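Local coordinates for protein aminotransferase, classes I and II (Silicibacter pomeroyi DSS-3, PDB 3H14) that probably transfers the amino group of L-aspartate to 2-oxoglutarate with the help of pyridoxal 5'-phosphate, at residues A72-I77 with G92-T97; G115-I120 with G136-D141; M166-A171 with I198-Y203; N226-Y231 with V239-V244; A313-A318 with R358-R363. One frame throughout, in Å; residues are numbered along the deposited sequence.

Contact 1 of 5, residues A72-I77 with G92-T97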
# COMPACT_ATOMS: atom_id res chain seq x y z
N ALA A 72 11.57 7.29 -22.18
CA ALA A 72 12.64 6.55 -21.51
C ALA A 72 12.16 5.89 -20.19
O ALA A 72 12.61 4.81 -19.85
CB ALA A 72 13.83 7.44 -21.23
N LEU A 73 11.30 6.57 -19.45
CA LEU A 73 10.76 6.02 -18.18
C LEU A 73 9.79 4.86 -18.40
O LEU A 73 9.91 3.81 -17.79
CB LEU A 73 10.11 7.12 -17.36
CG LEU A 73 9.57 6.71 -15.97
CD1 LEU A 73 10.64 6.09 -15.08
CD2 LEU A 73 8.96 7.93 -15.33
N ARG A 74 8.86 5.04 -19.33
CA ARG A 74 8.04 3.92 -19.82
C ARG A 74 8.85 2.71 -20.26
O ARG A 74 8.55 1.58 -19.92
CB ARG A 74 7.16 4.38 -20.98
CG ARG A 74 6.15 5.44 -20.57
CD ARG A 74 5.41 5.99 -21.77
NE ARG A 74 4.28 5.15 -22.12
CZ ARG A 74 3.53 5.28 -23.20
NH1 ARG A 74 3.81 6.19 -24.14
NH2 ARG A 74 2.51 4.45 -23.37
N GLN A 75 9.88 2.95 -21.06
CA GLN A 75 10.79 1.91 -21.51
C GLN A 75 11.53 1.25 -20.34
O GLN A 75 11.73 0.03 -20.33
CB GLN A 75 11.79 2.52 -22.51
CG GLN A 75 11.18 2.72 -23.88
CD GLN A 75 11.88 3.79 -24.72
OE1 GLN A 75 13.05 4.14 -24.49
NE2 GLN A 75 11.15 4.32 -25.71
N ARG A 76 11.97 2.05 -19.38
CA ARG A 76 12.70 1.51 -18.22
C ARG A 76 11.81 0.64 -17.32
O ARG A 76 12.27 -0.35 -16.76
CB ARG A 76 13.33 2.61 -17.37
CG ARG A 76 14.23 2.12 -16.22
CD ARG A 76 15.43 1.32 -16.72
NE ARG A 76 16.20 0.72 -15.63
CZ ARG A 76 15.89 -0.41 -15.01
NH1 ARG A 76 14.79 -1.09 -15.32
NH2 ARG A 76 16.67 -0.87 -14.05
N ILE A 77 10.57 1.06 -17.14
CA ILE A 77 9.60 0.25 -16.41
C ILE A 77 9.34 -1.10 -17.13
O ILE A 77 9.37 -2.16 -16.49
CB ILE A 77 8.31 1.05 -16.17
CG1 ILE A 77 8.56 2.20 -15.18
CG2 ILE A 77 7.18 0.14 -15.66
CD1 ILE A 77 7.50 3.31 -15.21
N GLY A 92 4.58 0.72 -24.61
CA GLY A 92 3.35 1.41 -24.97
C GLY A 92 2.22 1.16 -23.98
O GLY A 92 1.29 1.95 -23.91
N ARG A 93 2.28 0.05 -23.25
CA ARG A 93 1.24 -0.29 -22.26
C ARG A 93 1.50 0.30 -20.88
O ARG A 93 0.67 0.15 -20.01
CB ARG A 93 1.10 -1.82 -22.14
CG ARG A 93 0.35 -2.43 -23.32
CD ARG A 93 0.46 -3.93 -23.34
NE ARG A 93 -0.21 -4.48 -22.18
CZ ARG A 93 -0.08 -5.71 -21.72
NH1 ARG A 93 0.66 -6.61 -22.37
NH2 ARG A 93 -0.75 -6.06 -20.63
N VAL A 94 2.68 0.91 -20.67
CA VAL A 94 3.05 1.56 -19.40
C VAL A 94 2.56 3.00 -19.47
O VAL A 94 2.87 3.72 -20.43
CB VAL A 94 4.57 1.51 -19.15
CG1 VAL A 94 4.99 2.27 -17.79
CG2 VAL A 94 5.02 0.09 -19.12
N VAL A 95 1.70 3.39 -18.52
CA VAL A 95 1.22 4.74 -18.38
C VAL A 95 1.82 5.34 -17.08
O VAL A 95 1.63 4.80 -15.99
CB VAL A 95 -0.31 4.76 -18.30
CG1 VAL A 95 -0.86 6.16 -18.08
CG2 VAL A 95 -0.92 4.15 -19.55
N ILE A 96 2.51 6.47 -17.22
CA ILE A 96 3.10 7.16 -16.10
C ILE A 96 2.02 8.00 -15.44
O ILE A 96 1.30 8.73 -16.11
CB ILE A 96 4.23 8.07 -16.56
CG1 ILE A 96 5.28 7.26 -17.34
CG2 ILE A 96 4.85 8.78 -15.35
CD1 ILE A 96 5.72 5.92 -16.68
N THR A 97 1.90 7.90 -14.12
CA THR A 97 0.82 8.56 -13.38
C THR A 97 1.42 9.47 -12.32
O THR A 97 2.57 9.33 -11.96
CB THR A 97 -0.04 7.53 -12.62
OG1 THR A 97 0.80 6.87 -11.68
CG2 THR A 97 -0.63 6.50 -13.57
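I77 and I96 meet methyl to methyl at the apolar centre of this contact, where their CD1 atoms approach to 3.5 Å, tighter than usual for carbon. The CG2 branch of I77 reaches V94 CG1 at 3.7 Å, so the isoleucine straddles two residues that point from the strand to the same side. One turn back on the helix, L73 sets its CG against I96 CD1 at 4.0 Å; L272 and Q268 of helix 265-274 touch the same helix. Farther out, R74 spans from the apolar patch to the polar rim. Its CG packs on I96 CG1, and a bend at chi3 (85°) brings the guanidinium back to the strand edge. There NE donates to V94 O at 2.6 Å with an N-H...O angle of 146°, while NH2 adds a weak bond to the same oxygen. Replacing R74 by a serine is likely to leave V94 O without these two donors and to bare I96 CG1, which the arginine's CG now covers. Helix 71-85 thus packs beside strand 94-97, the outermost strand on this side of the seven-stranded mixed sheet that marks the large domain of fold-type I aminotransferases.

Contact 2 of 5, residues G115-I120 with G136-D141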
# COMPACT_ATOMS: atom_id res chain seq x y z
N GLY A 115 -22.49 4.34 -9.37
CA GLY A 115 -23.23 3.27 -8.70
C GLY A 115 -22.63 1.90 -8.88
O GLY A 115 -23.17 0.94 -8.34
N ASP A 116 -21.55 1.77 -9.67
CA ASP A 116 -20.92 0.47 -9.83
C ASP A 116 -20.28 0.02 -8.51
O ASP A 116 -19.67 0.83 -7.77
CB ASP A 116 -19.84 0.43 -10.92
CG ASP A 116 -20.42 0.40 -12.34
OD1 ASP A 116 -21.66 0.22 -12.47
OD2 ASP A 116 -19.62 0.56 -13.29
N ARG A 117 -20.38 -1.28 -8.27
CA ARG A 117 -19.86 -1.90 -7.05
C ARG A 117 -18.52 -2.48 -7.30
O ARG A 117 -18.33 -3.25 -8.21
CB ARG A 117 -20.83 -2.96 -6.53
CG ARG A 117 -22.06 -2.34 -5.92
CD ARG A 117 -23.02 -3.41 -5.43
NE ARG A 117 -24.25 -2.83 -4.90
CZ ARG A 117 -25.35 -2.63 -5.63
NH1 ARG A 117 -25.39 -2.98 -6.92
NH2 ARG A 117 -26.43 -2.09 -5.06
N VAL A 118 -17.57 -2.15 -6.42
CA VAL A 118 -16.19 -2.61 -6.56
C VAL A 118 -15.80 -3.29 -5.25
O VAL A 118 -15.86 -2.65 -4.21
CB VAL A 118 -15.26 -1.42 -6.87
CG1 VAL A 118 -13.82 -1.90 -7.04
CG2 VAL A 118 -15.77 -0.65 -8.12
N GLY A 119 -15.42 -4.57 -5.34
CA GLY A 119 -15.07 -5.40 -4.18
C GLY A 119 -13.65 -5.09 -3.71
O GLY A 119 -12.71 -5.04 -4.52
N ILE A 120 -13.50 -4.88 -2.40
CA ILE A 120 -12.20 -4.60 -1.78
C ILE A 120 -12.11 -5.36 -0.46
O ILE A 120 -13.06 -5.36 0.31
CB ILE A 120 -12.00 -3.09 -1.52
CG1 ILE A 120 -13.19 -2.50 -0.76
CG2 ILE A 120 -11.86 -2.33 -2.87
CD1 ILE A 120 -13.11 -1.00 -0.48
N GLY A 136 -18.39 8.65 -6.66
CA GLY A 136 -19.74 8.16 -6.85
C GLY A 136 -19.86 6.69 -7.14
O GLY A 136 -20.87 6.23 -7.69
N LEU A 137 -18.87 5.92 -6.76
CA LEU A 137 -18.91 4.49 -6.94
C LEU A 137 -19.22 3.87 -5.56
O LEU A 137 -19.27 4.56 -4.54
CB LEU A 137 -17.58 3.97 -7.50
CG LEU A 137 -17.06 4.68 -8.75
CD1 LEU A 137 -15.69 4.15 -9.11
CD2 LEU A 137 -18.11 4.53 -9.95
N VAL A 138 -19.41 2.57 -5.57
CA VAL A 138 -19.89 1.84 -4.39
C VAL A 138 -18.86 0.81 -3.94
O VAL A 138 -18.73 -0.29 -4.50
CB VAL A 138 -21.23 1.17 -4.66
CG1 VAL A 138 -21.67 0.38 -3.39
CG2 VAL A 138 -22.29 2.21 -5.09
N PRO A 139 -18.11 1.15 -2.88
CA PRO A 139 -17.17 0.16 -2.39
C PRO A 139 -17.93 -0.94 -1.66
O PRO A 139 -18.91 -0.68 -1.00
CB PRO A 139 -16.24 0.98 -1.47
CG PRO A 139 -17.08 2.14 -1.02
CD PRO A 139 -18.10 2.39 -2.08
N VAL A 140 -17.52 -2.19 -1.86
CA VAL A 140 -18.12 -3.35 -1.22
C VAL A 140 -16.98 -4.03 -0.45
O VAL A 140 -16.14 -4.72 -1.02
CB VAL A 140 -18.80 -4.31 -2.24
CG1 VAL A 140 -19.44 -5.53 -1.53
CG2 VAL A 140 -19.90 -3.57 -3.02
N ASP A 141 -16.93 -3.80 0.86
CA ASP A 141 -15.91 -4.43 1.69
C ASP A 141 -16.20 -5.91 1.78
O ASP A 141 -17.35 -6.30 2.00
CB ASP A 141 -15.84 -3.81 3.10
CG ASP A 141 -15.05 -2.49 3.13
OD1 ASP A 141 -13.90 -2.46 2.64
OD2 ASP A 141 -15.56 -1.50 3.71
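R117 runs alongside V138 and across V140, and each carbon of its chain finds one of them. CB meets V140 CG2 at 3.7 Å; CG lies against V138 CG1, also at 3.7 Å, with the two side chains pointing the same way; CD still grazes V140 CG2 at 3.9 Å. Beyond it the chain stays extended to NE and carries the guanidinium on past the valines. Beneath these side chains the two parallel strands alternate their bonds: V118 N donates to V138 O at 2.9 Å, V118 O accepts from V140 N, and I120 N reaches V140 O. Strands 117-122 and 138-143, joined by helix 126-134, form a beta-alpha-beta unit at one edge of the seven-stranded sheet, and G136 closes that helix with a Schellman motif. On the opposite face from R117, I120 holds CG1 between its backbone N and carbonyl carbon (chi1 52°), which carries CD1 over to P139 CB at 3.8 Å. The same methyl sits 3.5 Å from D141 OD1, an oxygen already in a salt bridge with R129. With an alanine at I120, the space beside P139 CB would probably be left unfilled and OD1 of D141 would lose the methyl packed against it. At the start of the pair, G115 N binds G136 O at 3.0 Å.

Contact 3 of 5, residues M166-A171 with I198-Y203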
# COMPACT_ATOMS: atom_id res chain seq x y z
N MSE A 166 -10.62 -5.36 -6.60
CA MSE A 166 -9.25 -4.90 -6.38
C MSE A 166 -8.55 -5.73 -5.33
O MSE A 166 -9.12 -6.02 -4.29
CB MSE A 166 -9.26 -3.46 -5.92
CG MSE A 166 -7.85 -2.91 -5.75
SE MSE A 166 -7.63 -1.12 -6.43
CE MSE A 166 -5.85 -1.77 -6.85
N VAL A 167 -7.33 -6.14 -5.64
CA VAL A 167 -6.51 -6.95 -4.73
C VAL A 167 -5.15 -6.28 -4.54
O VAL A 167 -4.67 -5.58 -5.44
CB VAL A 167 -6.28 -8.41 -5.24
CG1 VAL A 167 -7.61 -9.11 -5.42
CG2 VAL A 167 -5.47 -8.40 -6.54
N ALA A 168 -4.54 -6.49 -3.37
CA ALA A 168 -3.20 -5.93 -3.11
C ALA A 168 -2.29 -7.02 -2.59
O ALA A 168 -2.67 -7.76 -1.67
CB ALA A 168 -3.27 -4.75 -2.11
N SER A 169 -1.09 -7.11 -3.14
CA SER A 169 -0.07 -8.07 -2.70
C SER A 169 1.31 -7.52 -3.04
O SER A 169 1.57 -7.24 -4.21
CB SER A 169 -0.27 -9.43 -3.38
OG SER A 169 0.80 -10.34 -3.10
N PRO A 170 2.18 -7.29 -2.01
CA PRO A 170 1.89 -7.27 -0.57
C PRO A 170 0.81 -6.25 -0.16
O PRO A 170 0.79 -5.14 -0.70
CB PRO A 170 3.23 -6.86 0.05
CG PRO A 170 4.27 -7.18 -0.98
CD PRO A 170 3.60 -7.01 -2.30
N ALA A 171 -0.04 -6.62 0.80
CA ALA A 171 -1.12 -5.76 1.25
C ALA A 171 -0.76 -4.85 2.43
O ALA A 171 0.07 -5.17 3.26
CB ALA A 171 -2.37 -6.59 1.59
N ILE A 198 -8.37 -5.30 -10.86
CA ILE A 198 -7.31 -4.32 -10.61
C ILE A 198 -6.35 -4.86 -9.57
O ILE A 198 -6.78 -5.19 -8.47
CB ILE A 198 -7.88 -3.01 -10.11
CG1 ILE A 198 -8.91 -2.45 -11.09
CG2 ILE A 198 -6.74 -2.00 -9.83
CD1 ILE A 198 -9.58 -1.31 -10.59
N SER A 199 -5.07 -4.94 -9.94
CA SER A 199 -4.00 -5.47 -9.10
C SER A 199 -3.13 -4.32 -8.60
O SER A 199 -2.48 -3.62 -9.38
CB SER A 199 -3.16 -6.47 -9.87
OG SER A 199 -2.16 -7.10 -9.10
N ASP A 200 -3.13 -4.14 -7.27
CA ASP A 200 -2.33 -3.12 -6.60
C ASP A 200 -1.00 -3.79 -6.24
O ASP A 200 -0.94 -4.71 -5.42
CB ASP A 200 -3.10 -2.58 -5.37
CG ASP A 200 -2.29 -1.56 -4.55
OD1 ASP A 200 -1.05 -1.50 -4.71
OD2 ASP A 200 -2.89 -0.84 -3.71
N GLU A 201 0.05 -3.36 -6.91
CA GLU A 201 1.37 -3.97 -6.83
C GLU A 201 2.37 -2.94 -6.27
O GLU A 201 3.59 -3.06 -6.44
CB GLU A 201 1.76 -4.54 -8.20
CG GLU A 201 0.69 -5.55 -8.67
CD GLU A 201 1.02 -6.41 -9.89
OE1 GLU A 201 2.07 -6.22 -10.57
OE2 GLU A 201 0.15 -7.28 -10.17
N ILE A 202 1.82 -1.95 -5.57
CA ILE A 202 2.58 -0.80 -5.06
C ILE A 202 3.77 -1.21 -4.18
O ILE A 202 4.83 -0.60 -4.22
CB ILE A 202 1.58 0.20 -4.37
CG1 ILE A 202 0.83 0.93 -5.49
CG2 ILE A 202 2.25 1.25 -3.37
CD1 ILE A 202 -0.41 1.65 -5.07
N TYR A 203 3.62 -2.30 -3.43
CA TYR A 203 4.71 -2.73 -2.53
C TYR A 203 5.66 -3.77 -3.13
O TYR A 203 6.59 -4.21 -2.44
CB TYR A 203 4.15 -3.25 -1.17
CG TYR A 203 3.56 -2.17 -0.32
CD1 TYR A 203 4.38 -1.45 0.56
CD2 TYR A 203 2.21 -1.85 -0.38
CE1 TYR A 203 3.85 -0.42 1.35
CE2 TYR A 203 1.68 -0.85 0.39
CZ TYR A 203 2.52 -0.13 1.25
OH TYR A 203 2.03 0.85 2.04
O HOH W 1 1.17 -3.86 -3.06
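M166, a selenomethionine, crosses obliquely over I198 on one face of two neighbouring parallel strands, which belong to the beta-alpha-beta unit of strand 164-168, helix 180-192 and strand 196-200 at the centre of the aminotransferase sheet. In one of its two modelled conformers the selenium lies 3.6 Å from I198 CG2; the terminal methyl is too close to I198 to be trusted. On the same face, A168 CB meets D200 CB at 3.9 Å. D200 CG is anti to the backbone N (chi1 176°), which brings OD1 toward the backbone N of I202; it accepts from that N at 3.0 Å in an Asx turn, and OD2 is engaged by Y128 OH. These two bonds hold the carboxylate's rotation. The residue's place at the strand end corresponds to the aspartate that, in relatives, pairs with the cofactor pyridine nitrogen. In the backbone, D200 N donates almost straight to V167 O at 2.8 Å (169° at the hydrogen). Beyond the strands, a cis peptide bond between S169 and P170 brings the proline ring across Y203, with P170 CB and Y203 CB 3.9 Å apart. The tyrosine ring, its hydroxyl bonded to Y315, passes P170 O obliquely. Where the segments have spread too far for direct bonds, a water accepts a hydrogen bond from Y203 N and donates to P170 O at 2.7 Å and, at longer range, to D200 O.

Contact 4 of 5, residues N226-Y231 with V239-V244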
# COMPACT_ATOMS: atom_id res chain seq x y z
N ASN A 226 0.96 0.79 -9.75
CA ASN A 226 2.20 0.84 -9.01
C ASN A 226 2.63 2.29 -8.75
O ASN A 226 1.97 3.25 -9.13
CB ASN A 226 3.29 0.06 -9.71
CG ASN A 226 4.16 -0.77 -8.75
OD1 ASN A 226 4.68 -0.26 -7.74
ND2 ASN A 226 4.36 -2.05 -9.10
N SER A 227 3.74 2.41 -8.04
CA SER A 227 4.19 3.69 -7.51
C SER A 227 5.69 3.61 -7.26
O SER A 227 6.25 2.51 -7.05
CB SER A 227 3.47 3.97 -6.20
OG SER A 227 3.83 5.26 -5.66
N PHE A 228 6.32 4.79 -7.26
CA PHE A 228 7.72 4.91 -6.83
C PHE A 228 7.85 5.25 -5.35
O PHE A 228 8.95 5.49 -4.88
CB PHE A 228 8.42 5.97 -7.69
CG PHE A 228 8.59 5.53 -9.10
CD1 PHE A 228 9.66 4.72 -9.45
CD2 PHE A 228 7.67 5.88 -10.08
CE1 PHE A 228 9.84 4.29 -10.72
CE2 PHE A 228 7.84 5.45 -11.40
CZ PHE A 228 8.91 4.64 -11.71
N SER A 229 6.73 5.20 -4.62
CA SER A 229 6.66 5.70 -3.26
C SER A 229 7.24 4.75 -2.20
O SER A 229 7.53 5.21 -1.09
CB SER A 229 5.22 6.05 -2.89
OG SER A 229 4.38 4.91 -2.99
N LYS A 230 7.39 3.46 -2.53
CA LYS A 230 7.73 2.42 -1.55
C LYS A 230 9.13 1.81 -1.75
O LYS A 230 10.08 2.31 -1.17
CB LYS A 230 6.65 1.34 -1.49
CG LYS A 230 5.23 1.87 -1.35
CD LYS A 230 4.96 2.63 -0.02
CE LYS A 230 3.50 3.09 -0.01
NZ LYS A 230 3.10 4.08 1.00
N TYR A 231 9.28 0.75 -2.52
CA TYR A 231 10.61 0.20 -2.81
C TYR A 231 11.52 1.28 -3.41
O TYR A 231 12.70 1.36 -3.09
CB TYR A 231 10.53 -0.93 -3.81
CG TYR A 231 11.88 -1.44 -4.18
CD1 TYR A 231 12.65 -2.19 -3.26
CD2 TYR A 231 12.44 -1.14 -5.40
CE1 TYR A 231 13.93 -2.65 -3.59
CE2 TYR A 231 13.69 -1.63 -5.75
CZ TYR A 231 14.43 -2.37 -4.85
OH TYR A 231 15.68 -2.80 -5.23
N VAL A 239 4.78 10.38 -8.35
CA VAL A 239 5.04 9.71 -9.61
C VAL A 239 4.83 8.22 -9.43
O VAL A 239 5.20 7.65 -8.41
CB VAL A 239 6.46 10.07 -10.21
CG1 VAL A 239 7.60 9.74 -9.22
CG2 VAL A 239 6.68 9.35 -11.54
N GLY A 240 4.21 7.59 -10.44
CA GLY A 240 3.99 6.16 -10.42
C GLY A 240 3.67 5.71 -11.84
O GLY A 240 3.92 6.44 -12.81
N TRP A 241 3.11 4.52 -11.96
CA TRP A 241 2.74 3.99 -13.23
C TRP A 241 1.62 3.00 -13.11
O TRP A 241 1.30 2.53 -12.00
CB TRP A 241 3.92 3.32 -13.93
CG TRP A 241 4.32 1.94 -13.49
CD1 TRP A 241 3.86 0.75 -13.97
CD2 TRP A 241 5.30 1.62 -12.50
NE1 TRP A 241 4.50 -0.29 -13.35
CE2 TRP A 241 5.39 0.21 -12.44
CE3 TRP A 241 6.11 2.38 -11.66
CZ2 TRP A 241 6.26 -0.45 -11.57
CZ3 TRP A 241 6.96 1.72 -10.78
CH2 TRP A 241 7.03 0.32 -10.74
N MSE A 242 1.03 2.70 -14.27
CA MSE A 242 0.08 1.62 -14.39
C MSE A 242 0.36 0.86 -15.69
O MSE A 242 1.02 1.39 -16.59
CB MSE A 242 -1.36 2.18 -14.28
CG MSE A 242 -1.73 3.18 -15.33
SE MSE A 242 -3.35 4.22 -14.95
CE MSE A 242 -4.51 2.74 -14.58
N VAL A 243 -0.04 -0.40 -15.75
CA VAL A 243 -0.01 -1.18 -16.97
C VAL A 243 -1.44 -1.56 -17.29
O VAL A 243 -2.17 -2.05 -16.42
CB VAL A 243 0.87 -2.46 -16.80
CG1 VAL A 243 0.96 -3.29 -18.12
CG2 VAL A 243 2.28 -2.09 -16.28
N VAL A 244 -1.84 -1.33 -18.54
CA VAL A 244 -3.16 -1.65 -19.03
C VAL A 244 -3.02 -2.48 -20.32
O VAL A 244 -1.96 -2.48 -20.94
CB VAL A 244 -3.98 -0.37 -19.30
CG1 VAL A 244 -4.04 0.45 -18.04
CG2 VAL A 244 -3.36 0.48 -20.43
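N226 lies flat over W241, with CB 3.6 Å from the centroid of the six-membered indole ring and 17° off its normal, a CH-pi contact. The amide continues the overlap, stacked at 18° to the ring plane over CZ2 and CH2. Its OD1 turns back to accept from S227 N at 2.8 Å, which helps set the amide's rotation. N226 N donates to W241 O at 2.9 Å, the firmer bond of an antiparallel hydrogen-bonded pair whose return bond, W241 N to N226 O, is weak. S227 faces G240 with CA atoms only 3.8 Å apart; a beta carbon on that glycine would clash with N226 O. The S227 hydroxyl shares a hydrogen bond of 2.7 Å with S229 OG. At F228 the chain leaves the sheet, its N donating to V239 O at 3.3 Å. The phenyl ring carries W241 CZ3 over one face, CE2 touches W241 CE3 at 3.5 Å, and CD2 rests against V239 CG2. Indole NE1 is satisfied by Y81. The bonded, aromatic-packed strand end leads directly into the turn with K230, whose sequence context matches the lysine motif of this aminotransferase family and which would probably form the Schiff base with pyridoxal phosphate.

Contact 5 of 5, residues A313-A318 with R358-R363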
# COMPACT_ATOMS: atom_id res chain seq x y z
N ALA A 313 6.00 -6.01 2.16
CA ALA A 313 5.84 -4.66 2.74
C ALA A 313 6.58 -4.54 4.09
O ALA A 313 7.50 -5.31 4.37
CB ALA A 313 4.37 -4.28 2.90
N PHE A 314 6.18 -3.57 4.92
CA PHE A 314 6.85 -3.34 6.21
C PHE A 314 5.85 -3.07 7.35
O PHE A 314 5.98 -2.12 8.12
CB PHE A 314 7.86 -2.19 6.11
CG PHE A 314 7.40 -1.01 5.27
CD1 PHE A 314 6.24 -0.35 5.56
CD2 PHE A 314 8.18 -0.53 4.22
CE1 PHE A 314 5.84 0.74 4.82
CE2 PHE A 314 7.78 0.56 3.47
CZ PHE A 314 6.61 1.18 3.75
N TYR A 315 4.85 -3.94 7.42
CA TYR A 315 3.78 -3.87 8.38
C TYR A 315 3.64 -5.17 9.15
O TYR A 315 3.90 -6.27 8.60
CB TYR A 315 2.45 -3.62 7.68
CG TYR A 315 2.42 -2.37 6.83
CD1 TYR A 315 2.68 -1.14 7.41
CD2 TYR A 315 2.14 -2.41 5.46
CE1 TYR A 315 2.69 0.02 6.66
CE2 TYR A 315 2.14 -1.24 4.71
CZ TYR A 315 2.40 -0.04 5.32
OH TYR A 315 2.41 1.15 4.63
N VAL A 316 3.18 -5.05 10.39
CA VAL A 316 2.68 -6.19 11.15
C VAL A 316 1.29 -5.83 11.63
O VAL A 316 1.11 -4.80 12.25
CB VAL A 316 3.58 -6.54 12.39
CG1 VAL A 316 2.98 -7.73 13.14
CG2 VAL A 316 4.98 -6.86 11.97
N TYR A 317 0.31 -6.70 11.33
CA TYR A 317 -1.06 -6.52 11.67
C TYR A 317 -1.42 -7.52 12.76
O TYR A 317 -1.30 -8.75 12.54
CB TYR A 317 -1.93 -6.81 10.45
CG TYR A 317 -3.35 -6.42 10.60
CD1 TYR A 317 -3.69 -5.10 10.78
CD2 TYR A 317 -4.38 -7.35 10.50
CE1 TYR A 317 -4.96 -4.72 10.90
CE2 TYR A 317 -5.68 -6.98 10.61
CZ TYR A 317 -5.97 -5.65 10.81
OH TYR A 317 -7.26 -5.21 10.92
N ALA A 318 -1.80 -6.99 13.91
CA ALA A 318 -1.93 -7.77 15.16
C ALA A 318 -3.34 -7.75 15.62
O ALA A 318 -3.97 -6.71 15.64
CB ALA A 318 -1.03 -7.18 16.30
N ARG A 358 -1.97 -1.93 13.58
CA ARG A 358 -0.93 -2.06 12.57
C ARG A 358 0.35 -1.42 13.08
O ARG A 358 0.33 -0.29 13.51
CB ARG A 358 -1.35 -1.39 11.25
CG ARG A 358 -0.42 -1.74 10.12
CD ARG A 358 -0.54 -0.81 8.90
NE ARG A 358 -0.01 0.53 9.17
CZ ARG A 358 -0.06 1.53 8.27
NH1 ARG A 358 -0.59 1.33 7.08
NH2 ARG A 358 0.41 2.72 8.58
N PHE A 359 1.46 -2.15 13.03
CA PHE A 359 2.79 -1.61 13.27
C PHE A 359 3.45 -1.42 11.94
O PHE A 359 3.30 -2.25 11.06
CB PHE A 359 3.65 -2.60 14.07
CG PHE A 359 3.10 -2.94 15.41
CD1 PHE A 359 3.51 -2.22 16.54
CD2 PHE A 359 2.18 -3.97 15.56
CE1 PHE A 359 3.02 -2.53 17.79
CE2 PHE A 359 1.68 -4.30 16.81
CZ PHE A 359 2.09 -3.58 17.94
N SER A 360 4.24 -0.37 11.80
CA SER A 360 5.10 -0.17 10.65
C SER A 360 6.54 -0.31 11.12
O SER A 360 6.88 0.19 12.16
CB SER A 360 4.87 1.20 10.00
OG SER A 360 5.86 1.40 8.97
N TYR A 361 7.37 -1.00 10.36
CA TYR A 361 8.79 -1.10 10.70
C TYR A 361 9.68 -0.46 9.61
O TYR A 361 10.79 -0.89 9.39
CB TYR A 361 9.18 -2.55 11.05
CG TYR A 361 8.87 -3.64 10.05
CD1 TYR A 361 7.73 -4.44 10.16
CD2 TYR A 361 9.74 -3.92 9.01
CE1 TYR A 361 7.46 -5.44 9.23
CE2 TYR A 361 9.48 -4.91 8.11
CZ TYR A 361 8.35 -5.69 8.23
OH TYR A 361 8.12 -6.66 7.30
N ALA A 362 9.19 0.62 9.01
CA ALA A 362 9.87 1.28 7.89
C ALA A 362 11.01 2.20 8.35
O ALA A 362 11.77 2.67 7.50
CB ALA A 362 8.85 2.06 7.07
N ARG A 363 11.20 2.39 9.64
CA ARG A 363 12.30 3.22 10.17
C ARG A 363 13.64 2.49 10.36
O ARG A 363 13.74 1.28 10.11
CB ARG A 363 11.84 3.86 11.48
CG ARG A 363 10.66 4.86 11.36
CD ARG A 363 11.12 6.15 10.74
NE ARG A 363 10.05 7.11 10.42
CZ ARG A 363 9.94 8.33 10.95
NH1 ARG A 363 10.81 8.77 11.85
NH2 ARG A 363 8.94 9.12 10.58
O HOH W 2 5.61 -6.90 6.46
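The R358 guanidinium lies nearly parallel to the Y315 ring, their planes 13° apart, with Y315 CE1 over its centre and 3.4 Å above its plane. A bend at chi3 (71°) folds the group against the rim of the ring, and NH1 goes on to N172 OD1. This placement is consistent with the arginine that binds the substrate carboxylate in related aminotransferases. F359 pairs with V316 through two backbone bonds, F359 N to V316 O at 2.8 Å and V316 N to F359 O at 2.9 Å, while the edge of its ring meets A318 CB. These bonds belong to the antiparallel pair of strands 315-319 and 356-360 in the four-stranded mixed sheet of the smaller domain, with helix 278-302 packed on the F359 and V316 side. S360 sets its CB near Y315 CD1, and its hydroxyl is held by V38 O. Y361 N donates to F314 O at 2.9 Å; the Y361 ring slides over the F314 backbone, with F314 C 3.4 Å above its plane near the rim. Its hydroxyl shares a hydrogen bond with a water at 2.7 Å, and that water probably donates to Y315 O. A362 plants CB on the centre of the F314 ring, 3.7 Å from the centroid and just 6° off the normal.

Contacts 1 to 4 all reach the seven-stranded sheet, with contacts 1 and 2 at its two edges, their centres 29 Å apart. Contact 1 joins contact 4 through V95 O and M242 N, 2.8 Å apart in a probable hydrogen bond; contact 2 joins contact 3 through G119 O and M166 N at 3.0 Å. Contact 5 belongs to the other sheet, its centre 30 Å from that of contact 1, yet a probable hydrogen bond of 2.6 Å between Y203 OH and Y315 OH ties it to contact 3. Y203 OH also lies 3.4 Å from K230 CE of contact 4, and contacts 4 and 5 come within about 4 Å at their nearest atoms, so the three probably surround the cofactor site.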